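Local coordinates for protein DyP (Bjerkandera adusta, PDB 3VXI) that probably acts as a heme-dependent peroxidase that uses hydrogen peroxide to oxidise synthetic dyes and other reducing substrates, at residues A190-G195 against P321-H326; F325-S330 against E358-I363; T184-Q189 against D284-N289. All blocks are in the same frame, centred on the assembly; numbering follows the deposited sequence.

Interaction 1 of 3, residues A190-G195 against P321-H326. With ASC (ascorbic acid), chain C.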
loop_
_atom_site.group_PDB
_atom_site.type_symbol
_atom_site.label_atom_id
_atom_site.label_comp_id
_atom_site.label_asym_id
_atom_site.label_seq_id
_atom_site.Cartn_x
_atom_site.Cartn_y
_atom_site.Cartn_z
ATOM N N ALA A 190 -11.392 7.387 9.299
ATOM C CA ALA A 190 -12.439 6.374 9.418
ATOM C C ALA A 190 -12.194 5.512 10.638
ATOM O O ALA A 190 -11.057 5.137 10.927
ATOM C CB ALA A 190 -12.468 5.497 8.166
ATOM N N VAL A 191 -13.269 5.204 11.350
ATOM C CA VAL A 191 -13.210 4.288 12.475
ATOM C C VAL A 191 -13.999 3.046 12.079
ATOM O O VAL A 191 -15.176 3.137 11.732
ATOM C CB VAL A 191 -13.773 4.936 13.758
ATOM C CG1 VAL A 191 -13.828 3.932 14.896
ATOM C CG2 VAL A 191 -12.921 6.147 14.148
ATOM N N VAL A 192 -13.337 1.892 12.119
ATOM C CA VAL A 192 -13.940 0.640 11.654
ATOM C C VAL A 192 -13.775 -0.460 12.709
ATOM O O VAL A 192 -12.884 -0.375 13.553
ATOM C CB VAL A 192 -13.331 0.181 10.281
ATOM C CG1 VAL A 192 -13.567 1.249 9.181
ATOM C CG2 VAL A 192 -11.854 -0.177 10.425
ATOM N N PRO A 193 -14.630 -1.506 12.659
ATOM C CA PRO A 193 -14.419 -2.630 13.568
ATOM C C PRO A 193 -13.132 -3.364 13.177
ATOM O O PRO A 193 -12.716 -3.287 12.017
ATOM C CB PRO A 193 -15.669 -3.506 13.367
ATOM C CG PRO A 193 -16.228 -3.121 12.088
ATOM C CD PRO A 193 -15.804 -1.701 11.791
ATOM N N PRO A 194 -12.484 -4.040 14.141
ATOM C CA PRO A 194 -11.152 -4.590 13.897
ATOM C C PRO A 194 -11.114 -5.673 12.837
ATOM O O PRO A 194 -10.068 -5.881 12.217
ATOM C CB PRO A 194 -10.737 -5.160 15.262
ATOM C CG PRO A 194 -12.006 -5.307 16.036
ATOM C CD PRO A 194 -12.899 -4.209 15.545
ATOM N N GLY A 195 -12.242 -6.361 12.645
ATOM C CA GLY A 195 -12.324 -7.424 11.655
ATOM C C GLY A 195 -12.294 -6.951 10.218
ATOM O O GLY A 195 -12.275 -7.774 9.318
ATOM N N PRO A 321 -20.398 6.853 5.876
ATOM C CA PRO A 321 -19.352 5.928 6.312
ATOM C C PRO A 321 -19.701 4.486 5.926
ATOM O O PRO A 321 -20.868 4.061 6.015
ATOM C CB PRO A 321 -19.314 6.110 7.835
ATOM C CG PRO A 321 -19.979 7.424 8.097
ATOM C CD PRO A 321 -20.977 7.615 7.000
ATOM N N VAL A 322 -18.688 3.772 5.440
ATOM C CA VAL A 322 -18.808 2.365 5.055
ATOM C C VAL A 322 -17.556 1.678 5.573
ATOM O O VAL A 322 -16.444 2.098 5.259
ATOM C CB VAL A 322 -18.935 2.192 3.510
ATOM C CG1 VAL A 322 -18.876 0.709 3.113
ATOM C CG2 VAL A 322 -20.225 2.825 3.006
ATOM N N ASP A 323 -17.730 0.620 6.362
ATOM C CA ASP A 323 -16.589 -0.050 7.005
ATOM C C ASP A 323 -15.762 -0.882 6.039
ATOM O O ASP A 323 -14.547 -1.016 6.192
ATOM C CB ASP A 323 -17.072 -1.043 8.061
ATOM C CG ASP A 323 -17.733 -0.389 9.255
ATOM O OD1 ASP A 323 -17.511 0.815 9.532
ATOM O OD2 ASP A 323 -18.466 -1.135 9.941
ATOM N N THR A 324 -16.450 -1.434 5.049
ATOM C CA THR A 324 -16.056 -2.678 4.381
ATOM C C THR A 324 -14.781 -2.630 3.546
ATOM O O THR A 324 -14.074 -3.647 3.424
ATOM C CB THR A 324 -17.221 -3.155 3.476
ATOM O OG1 THR A 324 -18.447 -3.084 4.217
ATOM C CG2 THR A 324 -17.017 -4.588 3.014
ATOM N N PHE A 325 -14.482 -1.459 2.989
ATOM C CA PHE A 325 -13.452 -1.368 1.962
ATOM C C PHE A 325 -12.211 -0.620 2.382
ATOM O O PHE A 325 -11.393 -0.256 1.532
ATOM C CB PHE A 325 -14.044 -0.796 0.675
ATOM C CG PHE A 325 -15.354 -1.411 0.305
ATOM C CD1 PHE A 325 -15.410 -2.732 -0.140
ATOM C CD2 PHE A 325 -16.535 -0.684 0.426
ATOM C CE1 PHE A 325 -16.638 -3.324 -0.472
ATOM C CE2 PHE A 325 -17.761 -1.271 0.101
ATOM C CZ PHE A 325 -17.805 -2.589 -0.349
ATOM N N HIS A 326 -12.061 -0.411 3.688
ATOM C CA HIS A 326 -10.856 0.235 4.214
ATOM C C HIS A 326 -9.762 -0.800 4.388
ATOM O O HIS A 326 -10.033 -1.972 4.629
ATOM C CB HIS A 326 -11.133 0.928 5.555
ATOM C CG HIS A 326 -12.077 2.086 5.441
ATOM N ND1 HIS A 326 -11.669 3.347 5.062
ATOM C CD2 HIS A 326 -13.416 2.160 5.617
ATOM C CE1 HIS A 326 -12.717 4.151 5.020
ATOM N NE2 HIS A 326 -13.791 3.456 5.352
HETATM C C1 ASC C . -13.766 7.782 5.352
HETATM C C2 ASC C . -14.938 7.319 4.744
HETATM C C3 ASC C . -15.960 8.137 5.178
HETATM C C4 ASC C . -15.396 9.153 6.149
HETATM C C5 ASC C . -15.918 8.845 7.563
HETATM C C6 ASC C . -15.164 9.692 8.597
HETATM O O1 ASC C . -12.643 7.320 5.230
HETATM O O2 ASC C . -15.078 6.248 3.892
HETATM O O3 ASC C . -17.263 8.080 4.822
HETATM O O4 ASC C . -13.983 8.869 6.163
HETATM O O5 ASC C . -15.757 7.441 7.865
HETATM O O6 ASC C . -15.717 9.532 9.912
#
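Asp-323 OD2 is approached by two ring carbons of Pro-193. The nearer is Pro-193 CD, 3.3 Å from Asp-323 OD2, and CG of the same proline follows a little farther off. Both are carbon-oxygen contacts, not hydrogen bonds. The proline ring and the carboxylate side chain cross at about a right angle. No hydrogen bond joins the two segments. The rest of the contact packs around the imidazole of His-326. The first torsion of His-326 (chi1 -66°) sets CG beside the backbone N and turns the ring to Ala-190 and Val-192. Ala-190 CB sits over one ring face, 3.8 Å from the centroid of the His-326 ring and 27° off its normal. This is a CH-pi contact, displaced toward the rim at CE1. Val-192 CG1 comes in obliquely, 3.7 Å from His-326 CD2. A type I turn from Asp-323 to His-326 folds the loop back. Val-322 O lies 3.0 Å from His-326 NE2 within that loop. Ala-190 and Val-192 share backbone hydrogen bonds with Ser-177, in the small parallel sheet of 177-178 and 191-192.

The bound ascorbic acid meets the imidazole at its edge, with ASC O1 near the ring plane and 3.2 Å from His-326 CE1. Pro-321 CA also touches it, 3.3 Å from ASC O3. Asn-313, a heme-binding residue, donates a hydrogen bond to the same ligand. The alanine methyl covers one face of the imidazole while the ring edge meets the ligand oxygens, which is consistent with a place for a small reductant near the heme.

Interaction 2 of 3, residues F325-S330 against E358-I363; sequences FHAMRS and EYQSII. With HEM (protoporphyrin IX containing Fe), chain B; ASC (ascorbic acid), chain C.
The Tyr-359 ring presents an edge to Ser-330 CB, which lies 4.3 Å from Tyr-359 CE2. The guanidinium of Arg-329 lays one face on the heme, with HEM C3D over its centre. These residues sit on neighbouring antiparallel strands, 328-334 and 353-360, of a four-stranded sheet in the C-terminal part of the DyP fold. Met-328 and Tyr-359 form a hydrogen-bonded pair. Met-328 N donates to Tyr-359 O at 3.0 Å, and Tyr-359 N returns a bond to Met-328 O at 2.7 Å. Arg-329 and Glu-358 are the non-hydrogen-bonded pair beside it, and their side chains share the heme side of the sheet.

Arg-329 bends at chi3 (-55°), which brings its guanidinium flat along the porphyrin. NH1 donates to the water that binds the heme iron and also forms a salt bridge with Asp-171. Arg-329 NH2 donates a hydrogen bond to the propionate oxygen HEM O2A at 2.8 Å. An arginine bonded to the iron-bound water and paired with an aspartate is consistent with the distal pair of DyP-type peroxidases. These bonds, together with the porphyrin under one face, probably fix the rotation of the guanidinium.

Glu-358 runs extended, with CG anti to its own N (chi1 -164°), and OE1 comes 3.6 Å from the vinyl carbon HEM CAC. The Arg-329 and Glu-358 charges do not touch. On the Tyr-359 side of the sheet, Tyr-359 OH and Ser-330 OG both bond to Asp-14. Ala-327 CB packs against the strand end, 3.3 Å from Glu-358 OE2 and equally near Tyr-359 O.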
loop_
_atom_site.group_PDB
_atom_site.type_symbol
_atom_site.label_atom_id
_atom_site.label_comp_id
_atom_site.label_asym_id
_atom_site.label_seq_id
_atom_site.Cartn_x
_atom_site.Cartn_y
_atom_site.Cartn_z
ATOM N N PHE A 325 -14.482 -1.459 2.989
ATOM C CA PHE A 325 -13.452 -1.368 1.962
ATOM C C PHE A 325 -12.211 -0.620 2.382
ATOM O O PHE A 325 -11.393 -0.256 1.532
ATOM C CB PHE A 325 -14.044 -0.796 0.675
ATOM C CG PHE A 325 -15.354 -1.411 0.305
ATOM C CD1 PHE A 325 -15.410 -2.732 -0.140
ATOM C CD2 PHE A 325 -16.535 -0.684 0.426
ATOM C CE1 PHE A 325 -16.638 -3.324 -0.472
ATOM C CE2 PHE A 325 -17.761 -1.271 0.101
ATOM C CZ PHE A 325 -17.805 -2.589 -0.349
ATOM N N HIS A 326 -12.061 -0.411 3.688
ATOM C CA HIS A 326 -10.856 0.235 4.214
ATOM C C HIS A 326 -9.762 -0.800 4.388
ATOM O O HIS A 326 -10.033 -1.972 4.629
ATOM C CB HIS A 326 -11.133 0.928 5.555
ATOM C CG HIS A 326 -12.077 2.086 5.441
ATOM N ND1 HIS A 326 -11.669 3.347 5.062
ATOM C CD2 HIS A 326 -13.416 2.160 5.617
ATOM C CE1 HIS A 326 -12.717 4.151 5.020
ATOM N NE2 HIS A 326 -13.791 3.456 5.352
ATOM N N ALA A 327 -8.517 -0.358 4.278
ATOM C CA ALA A 327 -7.375 -1.247 4.441
ATOM C C ALA A 327 -6.196 -0.441 4.972
ATOM O O ALA A 327 -6.142 0.777 4.796
ATOM C CB ALA A 327 -7.023 -1.898 3.117
ATOM N N MET A 328 -5.273 -1.125 5.650
ATOM C CA MET A 328 -4.044 -0.501 6.148
ATOM C C MET A 328 -2.955 -0.577 5.102
ATOM O O MET A 328 -2.847 -1.581 4.395
ATOM C CB MET A 328 -3.526 -1.247 7.381
ATOM C CG MET A 328 -4.412 -1.191 8.608
ATOM S SD MET A 328 -4.566 0.472 9.274
ATOM C CE MET A 328 -2.876 0.967 9.571
ATOM N N ARG A 329 -2.118 0.458 5.021
ATOM C CA ARG A 329 -0.978 0.421 4.098
ATOM C C ARG A 329 0.331 0.629 4.830
ATOM O O ARG A 329 0.412 1.419 5.783
ATOM C CB ARG A 329 -1.117 1.472 2.991
ATOM C CG ARG A 329 -2.260 1.200 2.023
ATOM C CD ARG A 329 -2.594 2.431 1.160
ATOM N NE ARG A 329 -2.880 3.569 2.037
ATOM C CZ ARG A 329 -2.219 4.724 2.053
ATOM N NH1 ARG A 329 -1.245 4.986 1.193
ATOM N NH2 ARG A 329 -2.549 5.641 2.947
ATOM N N SER A 330 1.360 -0.090 4.377
ATOM C CA SER A 330 2.698 0.048 4.946
ATOM C C SER A 330 3.744 -0.050 3.828
ATOM O O SER A 330 4.668 -0.872 3.869
ATOM C CB SER A 330 2.930 -1.015 6.017
ATOM O OG SER A 330 4.046 -0.657 6.820
ATOM N N GLU A 358 -0.509 -3.713 1.495
ATOM C CA GLU A 358 -1.847 -3.384 1.972
ATOM C C GLU A 358 -2.439 -4.568 2.731
ATOM O O GLU A 358 -2.409 -5.700 2.233
ATOM C CB GLU A 358 -2.755 -2.976 0.809
ATOM C CG GLU A 358 -4.027 -2.257 1.262
ATOM C CD GLU A 358 -4.780 -1.578 0.129
ATOM O OE1 GLU A 358 -4.618 -1.986 -1.038
ATOM O OE2 GLU A 358 -5.539 -0.619 0.431
ATOM N N TYR A 359 -2.968 -4.287 3.923
ATOM C CA TYR A 359 -3.535 -5.318 4.798
ATOM C C TYR A 359 -5.039 -5.180 4.932
ATOM O O TYR A 359 -5.565 -4.079 5.113
ATOM C CB TYR A 359 -2.943 -5.245 6.206
ATOM C CG TYR A 359 -1.456 -5.498 6.301
ATOM C CD1 TYR A 359 -0.946 -6.796 6.220
ATOM C CD2 TYR A 359 -0.561 -4.446 6.529
ATOM C CE1 TYR A 359 0.421 -7.043 6.340
ATOM C CE2 TYR A 359 0.808 -4.680 6.642
ATOM C CZ TYR A 359 1.296 -5.977 6.534
ATOM O OH TYR A 359 2.652 -6.231 6.662
ATOM N N GLN A 360 -5.724 -6.319 4.901
ATOM C CA GLN A 360 -7.170 -6.387 5.075
ATOM C C GLN A 360 -7.532 -7.829 5.413
ATOM O O GLN A 360 -6.766 -8.754 5.118
ATOM C CB GLN A 360 -7.893 -5.953 3.780
ATOM C CG GLN A 360 -7.484 -6.752 2.529
ATOM C CD GLN A 360 -6.247 -6.183 1.864
ATOM O OE1 GLN A 360 -6.265 -5.057 1.394
ATOM N NE2 GLN A 360 -5.164 -6.954 1.835
ATOM N N SER A 361 -8.688 -8.028 6.043
ATOM C CA SER A 361 -9.141 -9.385 6.352
ATOM C C SER A 361 -9.671 -10.096 5.107
ATOM O O SER A 361 -9.580 -11.317 5.008
ATOM C CB SER A 361 -10.221 -9.350 7.425
ATOM O OG SER A 361 -11.328 -8.606 6.950
ATOM N N ILE A 362 -10.220 -9.324 4.173
ATOM C CA ILE A 362 -10.793 -9.882 2.956
ATOM C C ILE A 362 -10.135 -9.204 1.759
ATOM O O ILE A 362 -10.409 -8.042 1.475
ATOM C CB ILE A 362 -12.332 -9.686 2.919
ATOM C CG1 ILE A 362 -12.994 -10.391 4.112
ATOM C CG2 ILE A 362 -12.905 -10.212 1.598
ATOM C CD1 ILE A 362 -14.476 -9.986 4.349
ATOM N N ILE A 363 -9.235 -9.920 1.086
ATOM C CA ILE A 363 -8.483 -9.341 -0.038
ATOM C C ILE A 363 -9.421 -8.675 -1.050
ATOM O O ILE A 363 -9.164 -7.554 -1.520
ATOM C CB ILE A 363 -7.577 -10.406 -0.718
ATOM C CG1 ILE A 363 -6.508 -10.887 0.270
ATOM C CG2 ILE A 363 -6.945 -9.833 -2.001
ATOM C CD1 ILE A 363 -5.612 -12.015 -0.248
HETATM C CHA HEM B . -3.113 7.106 -0.729
HETATM C CHB HEM B . 0.679 7.006 -3.725
HETATM C CHC HEM B . -0.633 2.592 -5.209
HETATM C CHD HEM B . -4.454 2.694 -2.258
HETATM C C1A HEM B . -2.000 7.483 -1.431
HETATM C C2A HEM B . -1.326 8.757 -1.329
HETATM C C3A HEM B . -0.267 8.706 -2.147
HETATM C C4A HEM B . -0.255 7.417 -2.799
HETATM C CMA HEM B . 0.753 9.825 -2.423
HETATM C CAA HEM B . -1.762 9.965 -0.464
HETATM C CBA HEM B . -1.318 9.844 0.992
HETATM C CGA HEM B . -2.393 9.255 1.875
HETATM O O1A HEM B . -3.580 9.635 1.740
HETATM O O2A HEM B . -2.059 8.426 2.728
HETATM C C1B HEM B . 0.668 5.804 -4.403
HETATM C C2B HEM B . 1.646 5.345 -5.368
HETATM C C3B HEM B . 1.282 4.118 -5.769
HETATM C C4B HEM B . 0.072 3.766 -5.065
HETATM C CMB HEM B . 2.873 6.151 -5.847
HETATM C CAB HEM B . 1.994 3.199 -6.781
HETATM C CBB HEM B . 3.313 3.294 -7.040
HETATM C C1C HEM B . -1.830 2.270 -4.593
HETATM C C2C HEM B . -2.628 1.086 -4.852
HETATM C C3C HEM B . -3.696 1.127 -4.038
HETATM C C4C HEM B . -3.572 2.318 -3.234
HETATM C CMC HEM B . -2.252 0.006 -5.890
HETATM C CAC HEM B . -4.854 0.135 -3.881
HETATM C CBC HEM B . -5.292 -0.555 -4.947
HETATM C C1D HEM B . -4.387 3.842 -1.527
HETATM C C2D HEM B . -5.266 4.128 -0.418
HETATM C C3D HEM B . -4.850 5.486 0.050
HETATM C C4D HEM B . -3.764 5.903 -0.804
HETATM C CMD HEM B . -6.380 3.273 0.198
HETATM C CAD HEM B . -5.494 6.248 1.206
HETATM C CBD HEM B . -6.745 6.913 0.643
HETATM C CGD HEM B . -7.536 7.600 1.723
HETATM O O1D HEM B . -7.936 8.771 1.467
HETATM O O2D HEM B . -7.788 7.003 2.801
HETATM N NA HEM B . -1.327 6.686 -2.340
HETATM N NB HEM B . -0.286 4.821 -4.242
HETATM N NC HEM B . -2.447 3.019 -3.610
HETATM N ND HEM B . -3.487 4.893 -1.721
HETATM FE FE HEM B . -1.899 4.882 -3.006
HETATM C C1 ASC C . -13.766 7.782 5.352
HETATM C C2 ASC C . -14.938 7.319 4.744
HETATM C C3 ASC C . -15.960 8.137 5.178
HETATM C C4 ASC C . -15.396 9.153 6.149
HETATM C C5 ASC C . -15.918 8.845 7.563
HETATM C C6 ASC C . -15.164 9.692 8.597
HETATM O O1 ASC C . -12.643 7.320 5.230
HETATM O O2 ASC C . -15.078 6.248 3.892
HETATM O O3 ASC C . -17.263 8.080 4.822
HETATM O O4 ASC C . -13.983 8.869 6.163
HETATM O O5 ASC C . -15.757 7.441 7.865
HETATM O O6 ASC C . -15.717 9.532 9.912
HETATM O O HOH W 1 -0.731 4.008 -1.502
#

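Interaction 3 of 3, residues T184-Q189 against D284-N289. With ASC (ascorbic acid), chain C.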
loop_
_atom_site.group_PDB
_atom_site.type_symbol
_atom_site.label_atom_id
_atom_site.label_comp_id
_atom_site.label_asym_id
_atom_site.label_seq_id
_atom_site.Cartn_x
_atom_site.Cartn_y
_atom_site.Cartn_z
ATOM N N THR A 184 -5.094 7.221 19.164
ATOM C CA THR A 184 -5.545 8.548 18.761
ATOM C C THR A 184 -6.214 8.480 17.384
ATOM O O THR A 184 -5.681 7.860 16.456
ATOM C CB THR A 184 -4.383 9.567 18.753
ATOM O OG1 THR A 184 -3.416 9.183 17.767
ATOM C CG2 THR A 184 -3.708 9.631 20.120
ATOM N N VAL A 185 -7.390 9.097 17.276
ATOM C CA VAL A 185 -8.138 9.189 16.016
ATOM C C VAL A 185 -8.127 10.648 15.548
ATOM O O VAL A 185 -8.524 11.559 16.284
ATOM C CB VAL A 185 -9.603 8.679 16.167
ATOM C CG1 VAL A 185 -10.396 8.871 14.866
ATOM C CG2 VAL A 185 -9.629 7.205 16.609
ATOM N N PHE A 186 -7.649 10.864 14.329
ATOM C CA PHE A 186 -7.552 12.207 13.752
ATOM C C PHE A 186 -8.860 12.630 13.099
ATOM O O PHE A 186 -9.635 11.778 12.663
ATOM C CB PHE A 186 -6.418 12.252 12.725
ATOM C CG PHE A 186 -5.062 12.045 13.325
ATOM C CD1 PHE A 186 -4.545 12.968 14.224
ATOM C CD2 PHE A 186 -4.292 10.943 12.976
ATOM C CE1 PHE A 186 -3.288 12.794 14.780
ATOM C CE2 PHE A 186 -3.020 10.757 13.537
ATOM C CZ PHE A 186 -2.524 11.679 14.436
ATOM N N PRO A 187 -9.133 13.947 13.055
ATOM C CA PRO A 187 -10.335 14.420 12.366
ATOM C C PRO A 187 -10.387 13.919 10.916
ATOM O O PRO A 187 -9.419 14.071 10.157
ATOM C CB PRO A 187 -10.194 15.945 12.423
ATOM C CG PRO A 187 -9.396 16.184 13.665
ATOM C CD PRO A 187 -8.412 15.051 13.718
ATOM N N GLY A 188 -11.497 13.283 10.555
ATOM C CA GLY A 188 -11.696 12.783 9.189
ATOM C C GLY A 188 -11.267 11.338 8.981
ATOM O O GLY A 188 -11.525 10.748 7.934
ATOM N N GLN A 189 -10.602 10.769 9.984
ATOM C CA GLN A 189 -10.150 9.382 9.922
ATOM C C GLN A 189 -11.333 8.443 10.107
ATOM O O GLN A 189 -12.176 8.676 10.967
ATOM C CB GLN A 189 -9.110 9.138 11.014
ATOM C CG GLN A 189 -8.326 7.870 10.829
ATOM C CD GLN A 189 -7.208 7.674 11.834
ATOM O OE1 GLN A 189 -7.084 8.393 12.833
ATOM N NE2 GLN A 189 -6.377 6.680 11.569
ATOM N N ASP A 284 0.055 18.823 8.996
ATOM C CA ASP A 284 -0.731 18.823 10.230
ATOM C C ASP A 284 -1.746 17.670 10.239
ATOM O O ASP A 284 -2.775 17.756 9.574
ATOM C CB ASP A 284 -1.460 20.165 10.385
ATOM C CG ASP A 284 -2.217 20.281 11.702
ATOM O OD1 ASP A 284 -2.163 19.338 12.522
ATOM O OD2 ASP A 284 -2.874 21.323 11.903
ATOM N N PRO A 285 -1.475 16.589 11.001
ATOM C CA PRO A 285 -2.417 15.463 10.965
ATOM C C PRO A 285 -3.782 15.782 11.593
ATOM O O PRO A 285 -4.730 15.010 11.444
ATOM C CB PRO A 285 -1.690 14.371 11.760
ATOM C CG PRO A 285 -0.799 15.105 12.667
ATOM C CD PRO A 285 -0.346 16.330 11.917
ATOM N N GLN A 286 -3.887 16.921 12.277
ATOM C CA GLN A 286 -5.165 17.350 12.843
ATOM C C GLN A 286 -6.085 17.950 11.797
ATOM O O GLN A 286 -7.271 18.143 12.051
ATOM C CB GLN A 286 -4.945 18.356 13.978
ATOM C CG GLN A 286 -4.233 17.778 15.187
ATOM C CD GLN A 286 -5.042 16.695 15.897
ATOM O OE1 GLN A 286 -6.275 16.697 15.870
ATOM N NE2 GLN A 286 -4.340 15.775 16.555
ATOM N N ARG A 287 -5.530 18.238 10.619
ATOM C CA ARG A 287 -6.276 18.894 9.550
ATOM C C ARG A 287 -6.193 18.190 8.207
ATOM O O ARG A 287 -7.133 18.267 7.418
ATOM C CB ARG A 287 -5.779 20.323 9.360
ATOM C CG ARG A 287 -6.072 21.237 10.509
ATOM C CD ARG A 287 -5.704 22.644 10.115
ATOM N NE ARG A 287 -4.253 22.829 10.054
ATOM C CZ ARG A 287 -3.640 23.778 9.352
ATOM N NH1 ARG A 287 -4.346 24.653 8.642
ATOM N NH2 ARG A 287 -2.317 23.852 9.367
ATOM N N ASN A 288 -5.080 17.515 7.936
ATOM C CA ASN A 288 -4.833 17.014 6.581
ATOM C C ASN A 288 -5.717 15.858 6.136
ATOM O O ASN A 288 -5.662 15.455 4.969
ATOM C CB ASN A 288 -3.350 16.683 6.348
ATOM C CG ASN A 288 -2.872 15.504 7.182
ATOM O OD1 ASN A 288 -3.673 14.756 7.752
ATOM N ND2 ASN A 288 -1.552 15.327 7.250
ATOM N N ASN A 289 -6.536 15.335 7.045
ATOM C CA ASN A 289 -7.468 14.276 6.657
ATOM C C ASN A 289 -8.929 14.644 6.880
ATOM O O ASN A 289 -9.824 13.808 6.686
ATOM C CB ASN A 289 -7.114 12.947 7.339
ATOM C CG ASN A 289 -7.346 11.760 6.424
ATOM O OD1 ASN A 289 -7.380 11.914 5.206
ATOM N ND2 ASN A 289 -7.504 10.569 7.010
HETATM C C1 ASC C . -13.766 7.782 5.352
HETATM C C2 ASC C . -14.938 7.319 4.744
HETATM C C3 ASC C . -15.960 8.137 5.178
HETATM C C4 ASC C . -15.396 9.153 6.149
HETATM C C5 ASC C . -15.918 8.845 7.563
HETATM C C6 ASC C . -15.164 9.692 8.597
HETATM O O1 ASC C . -12.643 7.320 5.230
HETATM O O2 ASC C . -15.078 6.248 3.892
HETATM O O3 ASC C . -17.263 8.080 4.822
HETATM O O4 ASC C . -13.983 8.869 6.163
HETATM O O5 ASC C . -15.757 7.441 7.865
HETATM O O6 ASC C . -15.717 9.532 9.912
HETATM O O HOH W 2 -7.087 15.489 9.798
#
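Phe-186 sets its CG beside the backbone N (chi1 -65°), which swings the ring to Pro-285. Gln-286 starts off the same way, and a second bend at chi2 (-65°) folds its amide back on Phe-186 and Pro-187. Pro-285 CB lies over one face of the phenyl ring, 3.9 Å from the centroid of Phe-186 in a CH-pi contact. Gln-286 NE2 meets the ring at its edge, 3.6 Å from Phe-186 CE1. The amide plane is turned 70° from the ring. Pro-187 packs alongside, with Pro-187 CG 3.3 Å from Gln-286 O. With an alanine at Phe-186, Pro-285 CB would probably lose the face it lies on, and the Gln-286 amide would lose the ring edge and could turn.

No direct hydrogen bond links the segments. A water bridges them instead: it donates to Pro-187 O and Pro-285 O and accepts from Asn-289 N. Gly-188 CA makes a CA-H...O contact of 3.3 Å with Asn-289 O. A CB would clash with that oxygen, and the backbone angles themselves call for glycine. Each loop is braced from within. Gln-189 OE1 accepts from Phe-186 N at 2.9 Å across a type II turn, and Asp-284 makes an Asx turn to Gln-286 N and a salt bridge to Arg-287. Asn-289 OD1 accepts from the heme-binding Arg-315, so this surface pair of loops borders the heme site of the DyP fold.

How the interactions relate
From the N terminus, the chain passes 184-189 and runs straight on into 190-195. It next reaches 284-289, the partner of the first segment, so interaction 3 closes its loop there. Interaction 1 closes later, at 321-326. The two therefore cross, and they also touch where Val-191 meets Val-185. Interaction 2 starts on the same loop, sharing Phe-325 and His-326 with interaction 1. It closes a short loop at 358-363, in series after interaction 3. Gly-195 and Ser-361 probably hydrogen-bond between interactions 1 and 2. Together the contacts tie the surface loops and the small parallel sheet to the four-stranded sheet beside the heme, with ascorbic acid next to all three.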